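Side-chain contacts in D-mandelate dehydrogenase (Rhodotorula graminis, PDB 2W2K), which probably interconverts D-mandelate and its 2-oxoacid, using a nicotinamide cofactor: residues Arg14-Asp17 with Asp18-Ser21; Asp92-Leu96 with Asp97-Glu101. One frame throughout, in Å; residues are numbered along the deposited sequence.

Interaction 1: residues Arg14-Asp17 with Asp18-Ser21; sequences RHLD and DLWS
Leu-16 and Leu-19 lie side by side and point the same way, CD1 of Leu-16 resting 4.0 Å from CD2 of Leu-19. Branched apolar side chains suit this closer-packed side, because both lean on helix 310-330: Leu-16 on His-314 and Arg-318, Leu-19 on Met-321. Trp-20 brings its CB within 3.5 Å of Leu-16 O, but with CG anti to the backbone N (chi1 -175°) the end of the side chain leads away, and it touches Pro-12, Ala-13 and Leu-58, and Met-321.

The stretch is the start of helix 17-26, which follows strand 5-8 in an open, parallel alpha/beta domain, and Leu-16 holds the N-cap position. An apolar N-cap offers no side-chain acceptor, so the capping here comes from backbone bonds. Trp-20 N donates to Leu-16 O at 3.0 Å, and Ser-21 N donates to Asp-17 O, also at 3.0 Å. Just ahead of the helix, Glu-317 accepts from the backbone N of Arg-14, His-15 and Leu-16.

The other side is looser and wet. A water donates to Asp-17 O (2.9 Å) and is hydrogen-bonded to Ser-21 OG at 3.1 Å, a small hydroxyl well suited to an exposed helix face. The CB atoms of Asp-17 and Asp-18 point away from the contact overall; acidic residues are apt here, since the helix dipole would probably favour their negative charge.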
loop_
_atom_site.group_PDB
_atom_site.type_symbol
_atom_site.label_atom_id
_atom_site.label_comp_id
_atom_site.label_asym_id
_atom_site.label_seq_id
_atom_site.Cartn_x
_atom_site.Cartn_y
_atom_site.Cartn_z
ATOM N N ARG B 14 16.258 11.745 -21.379
ATOM C CA ARG B 14 14.930 12.369 -21.186
ATOM C C ARG B 14 14.795 13.230 -19.916
ATOM O O ARG B 14 13.823 13.983 -19.781
ATOM C CB ARG B 14 13.823 11.290 -21.158
ATOM C CG ARG B 14 13.590 10.550 -22.465
ATOM C CD ARG B 14 12.784 9.250 -22.231
ATOM N NE ARG B 14 12.750 8.395 -23.425
ATOM C CZ ARG B 14 12.745 7.064 -23.407
ATOM N NH1 ARG B 14 12.772 6.400 -22.255
ATOM N NH2 ARG B 14 12.727 6.390 -24.545
ATOM N N HIS B 15 15.731 13.104 -18.978
ATOM C CA HIS B 15 15.558 13.689 -17.638
ATOM C C HIS B 15 16.651 14.697 -17.277
ATOM O O HIS B 15 16.346 15.801 -16.799
ATOM C CB HIS B 15 15.409 12.585 -16.562
ATOM C CG HIS B 15 14.256 11.654 -16.827
ATOM N ND1 HIS B 15 14.413 10.405 -17.395
ATOM C CD2 HIS B 15 12.924 11.818 -16.651
ATOM C CE1 HIS B 15 13.230 9.838 -17.550
ATOM N NE2 HIS B 15 12.310 10.669 -17.092
ATOM N N LEU B 16 17.911 14.333 -17.518
ATOM C CA LEU B 16 19.057 15.131 -17.076
ATOM C C LEU B 16 19.663 15.926 -18.238
ATOM O O LEU B 16 20.741 15.590 -18.737
ATOM C CB LEU B 16 20.124 14.236 -16.432
ATOM C CG LEU B 16 19.709 13.468 -15.158
ATOM C CD1 LEU B 16 20.933 12.788 -14.542
ATOM C CD2 LEU B 16 19.038 14.375 -14.134
ATOM N N ASP B 17 18.969 16.978 -18.653
ATOM C CA ASP B 17 19.351 17.720 -19.872
ATOM C C ASP B 17 20.757 18.360 -19.786
ATOM O O ASP B 17 21.541 18.237 -20.735
ATOM C CB ASP B 17 18.291 18.783 -20.227
ATOM C CG ASP B 17 16.902 18.176 -20.505
ATOM O OD1 ASP B 17 16.787 17.191 -21.273
ATOM O OD2 ASP B 17 15.911 18.694 -19.951
ATOM N N ASP B 18 21.073 19.026 -18.663
ATOM C CA ASP B 18 22.432 19.613 -18.429
ATOM C C ASP B 18 23.591 18.590 -18.442
ATOM O O ASP B 18 24.626 18.810 -19.094
ATOM C CB ASP B 18 22.490 20.398 -17.104
ATOM C CG ASP B 18 21.614 21.670 -17.108
ATOM O OD1 ASP B 18 21.293 22.213 -18.182
ATOM O OD2 ASP B 18 21.268 22.138 -16.004
ATOM N N LEU B 19 23.424 17.467 -17.736
ATOM C CA LEU B 19 24.439 16.410 -17.743
ATOM C C LEU B 19 24.602 15.777 -19.137
ATOM O O LEU B 19 25.728 15.488 -19.545
ATOM C CB LEU B 19 24.142 15.327 -16.693
ATOM C CG LEU B 19 25.324 14.430 -16.258
ATOM C CD1 LEU B 19 26.443 15.249 -15.581
ATOM C CD2 LEU B 19 24.834 13.279 -15.337
ATOM N N TRP B 20 23.497 15.598 -19.871
ATOM C CA TRP B 20 23.556 15.090 -21.265
ATOM C C TRP B 20 24.260 16.048 -22.251
ATOM O O TRP B 20 24.985 15.588 -23.155
ATOM C CB TRP B 20 22.150 14.663 -21.772
ATOM C CG TRP B 20 22.045 13.981 -23.182
ATOM C CD1 TRP B 20 21.285 14.410 -24.242
ATOM C CD2 TRP B 20 22.665 12.747 -23.618
ATOM N NE1 TRP B 20 21.414 13.534 -25.318
ATOM C CE2 TRP B 20 22.252 12.511 -24.958
ATOM C CE3 TRP B 20 23.531 11.821 -23.009
ATOM C CZ2 TRP B 20 22.694 11.398 -25.703
ATOM C CZ3 TRP B 20 23.971 10.702 -23.762
ATOM C CH2 TRP B 20 23.543 10.505 -25.080
ATOM N N SER B 21 24.025 17.361 -22.124
ATOM C CA SER B 21 24.754 18.341 -22.955
ATOM C C SER B 21 26.261 18.308 -22.677
ATOM O O SER B 21 27.066 18.344 -23.622
ATOM C CB SER B 21 24.179 19.766 -22.776
ATOM O OG SER B 21 22.857 19.820 -23.298
HETATM O O HOH W 1 20.392 18.018 -23.407
#

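Interaction 2: residues Asp92-Leu96 with Asp97-Glu101; sequences DWLDL and DALNE
Asp-95 lays its carboxylate beside the methyl of Ala-98, CG lying 3.6 Å from Ala-98 CB, while OD1 accepts from Ala-98 N at 3.1 Å. This is the N-cap bond of helix 96-101: the side chain accepts from an amide of the first turn. CG stands anti to the backbone N (chi1 -174°), which swings the carboxylate forward over the first turn, and the amide meets OD1 from above the carboxylate plane, 58° out of it. A water donates to the same OD1 and accepts from Asp-97 N at 2.9 Å, so a second early amide is satisfied through solvent. The short, charged aspartate suits the place, as the amide end of a helix probably stabilises a negative group, and alanine lets it lie close. With an alanine here in place of Asp-95 the carboxylate is gone, which is likely to leave Ala-98 N without its capping partner and the water without one of its contacts.

Backbone bonds continue the turn, Leu-99 N to Asp-95 O at 3.2 Å and Asn-100 N to Leu-96 O at 3.0 Å. On the apolar side, Leu-94 CD1 approaches Leu-99 CD2 at 4.3 Å.

Leu-94, Leu-96 and Leu-99 all rest on Phe-106 of strand 105-107, an outermost strand of the parallel five-stranded sheet within this chain, whereas on helix 71-74 Asp-95 touches Ala-71 and Ala-98 touches Ile-74.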
loop_
_atom_site.group_PDB
_atom_site.type_symbol
_atom_site.label_atom_id
_atom_site.label_comp_id
_atom_site.label_asym_id
_atom_site.label_seq_id
_atom_site.Cartn_x
_atom_site.Cartn_y
_atom_site.Cartn_z
ATOM N N ASP B 92 19.086 -10.770 -18.466
ATOM C CA ASP B 92 19.003 -12.037 -19.177
ATOM C C ASP B 92 19.503 -11.944 -20.632
ATOM O O ASP B 92 19.738 -12.968 -21.259
ATOM C CB ASP B 92 17.563 -12.562 -19.155
ATOM N N TRP B 93 19.635 -10.725 -21.162
ATOM C CA TRP B 93 19.991 -10.510 -22.583
ATOM C C TRP B 93 21.511 -10.461 -22.895
ATOM O O TRP B 93 21.892 -10.421 -24.066
ATOM C CB TRP B 93 19.317 -9.231 -23.114
ATOM C CG TRP B 93 19.518 -8.006 -22.250
ATOM C CD1 TRP B 93 18.666 -7.548 -21.265
ATOM C CD2 TRP B 93 20.610 -7.072 -22.293
ATOM N NE1 TRP B 93 19.162 -6.412 -20.695
ATOM C CE2 TRP B 93 20.354 -6.087 -21.297
ATOM C CE3 TRP B 93 21.777 -6.962 -23.076
ATOM C CZ2 TRP B 93 21.230 -5.011 -21.048
ATOM C CZ3 TRP B 93 22.655 -5.867 -22.834
ATOM C CH2 TRP B 93 22.373 -4.915 -21.825
ATOM N N LEU B 94 22.361 -10.494 -21.861
ATOM C CA LEU B 94 23.819 -10.297 -22.032
ATOM C C LEU B 94 24.681 -11.514 -21.650
ATOM O O LEU B 94 24.544 -12.048 -20.539
ATOM C CB LEU B 94 24.293 -9.079 -21.225
ATOM C CG LEU B 94 25.796 -8.703 -21.231
ATOM C CD1 LEU B 94 26.210 -8.152 -22.576
ATOM C CD2 LEU B 94 26.101 -7.673 -20.133
ATOM N N ASP B 95 25.584 -11.914 -22.560
ATOM C CA ASP B 95 26.604 -12.937 -22.282
ATOM C C ASP B 95 27.813 -12.218 -21.665
ATOM O O ASP B 95 28.764 -11.812 -22.373
ATOM C CB ASP B 95 26.979 -13.733 -23.560
ATOM C CG ASP B 95 27.940 -14.912 -23.291
ATOM O OD1 ASP B 95 28.647 -14.919 -22.257
ATOM O OD2 ASP B 95 28.023 -15.830 -24.162
ATOM N N LEU B 96 27.755 -12.025 -20.344
ATOM C CA LEU B 96 28.781 -11.234 -19.627
ATOM C C LEU B 96 30.192 -11.844 -19.672
ATOM O O LEU B 96 31.198 -11.112 -19.778
ATOM C CB LEU B 96 28.351 -10.960 -18.168
ATOM C CG LEU B 96 29.265 -10.087 -17.276
ATOM C CD1 LEU B 96 29.530 -8.677 -17.887
ATOM C CD2 LEU B 96 28.660 -9.965 -15.873
ATOM N N ASP B 97 30.290 -13.172 -19.600
ATOM C CA ASP B 97 31.623 -13.793 -19.724
ATOM C C ASP B 97 32.277 -13.559 -21.109
ATOM O O ASP B 97 33.492 -13.324 -21.194
ATOM C CB ASP B 97 31.598 -15.287 -19.349
ATOM C CG ASP B 97 31.299 -15.529 -17.848
ATOM O OD1 ASP B 97 31.409 -14.604 -17.008
ATOM O OD2 ASP B 97 30.940 -16.671 -17.501
ATOM N N ALA B 98 31.489 -13.600 -22.178
ATOM C CA ALA B 98 32.017 -13.323 -23.523
ATOM C C ALA B 98 32.505 -11.866 -23.678
ATOM O O ALA B 98 33.510 -11.610 -24.357
ATOM C CB ALA B 98 31.003 -13.668 -24.607
ATOM N N LEU B 99 31.774 -10.920 -23.081
ATOM C CA LEU B 99 32.175 -9.495 -23.088
ATOM C C LEU B 99 33.496 -9.266 -22.336
ATOM O O LEU B 99 34.420 -8.649 -22.863
ATOM C CB LEU B 99 31.039 -8.635 -22.497
ATOM C CG LEU B 99 31.158 -7.112 -22.665
ATOM C CD1 LEU B 99 31.105 -6.660 -24.131
ATOM C CD2 LEU B 99 30.079 -6.381 -21.854
ATOM N N ASN B 100 33.595 -9.777 -21.106
ATOM C CA ASN B 100 34.836 -9.671 -20.313
ATOM C C ASN B 100 36.066 -10.339 -20.969
ATOM O O ASN B 100 37.199 -9.848 -20.798
ATOM C CB ASN B 100 34.636 -10.243 -18.894
ATOM C CG ASN B 100 33.739 -9.374 -17.988
ATOM O OD1 ASN B 100 33.467 -8.180 -18.240
ATOM N ND2 ASN B 100 33.270 -9.994 -16.914
ATOM N N GLU B 101 35.847 -11.438 -21.710
ATOM C CA GLU B 101 36.915 -12.121 -22.480
ATOM C C GLU B 101 37.594 -11.199 -23.492
ATOM O O GLU B 101 38.802 -11.334 -23.741
ATOM C CB GLU B 101 36.371 -13.395 -23.167
ATOM C CG GLU B 101 37.371 -14.182 -24.075
ATOM C CD GLU B 101 36.753 -15.461 -24.675
ATOM O OE1 GLU B 101 35.733 -15.365 -25.388
ATOM O OE2 GLU B 101 37.277 -16.566 -24.414
HETATM O O HOH W 2 28.219 -15.173 -19.137
#

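In the fold
Interactions 1 and 2 each lie at the start of a helix in the same parallel alpha/beta domain, built round the sheet 28-31, 5-8, 54-57, 83-86, 105-107. Interaction 1 comes first along the chain, between strand 5-8 and helix 17-26; interaction 2 follows much later, between strand 83-86 and helix 96-101. Their centres are 29 Å apart and their nearest atoms about 14 Å apart, so they do not touch. Residues 14-21 pack against the long helix 310-330, residues 92-101 against strand 105-107 and helix 71-74. Both are surface structure away from the NAD-binding residues, and each lies where the loop after a strand of that sheet turns into a helix.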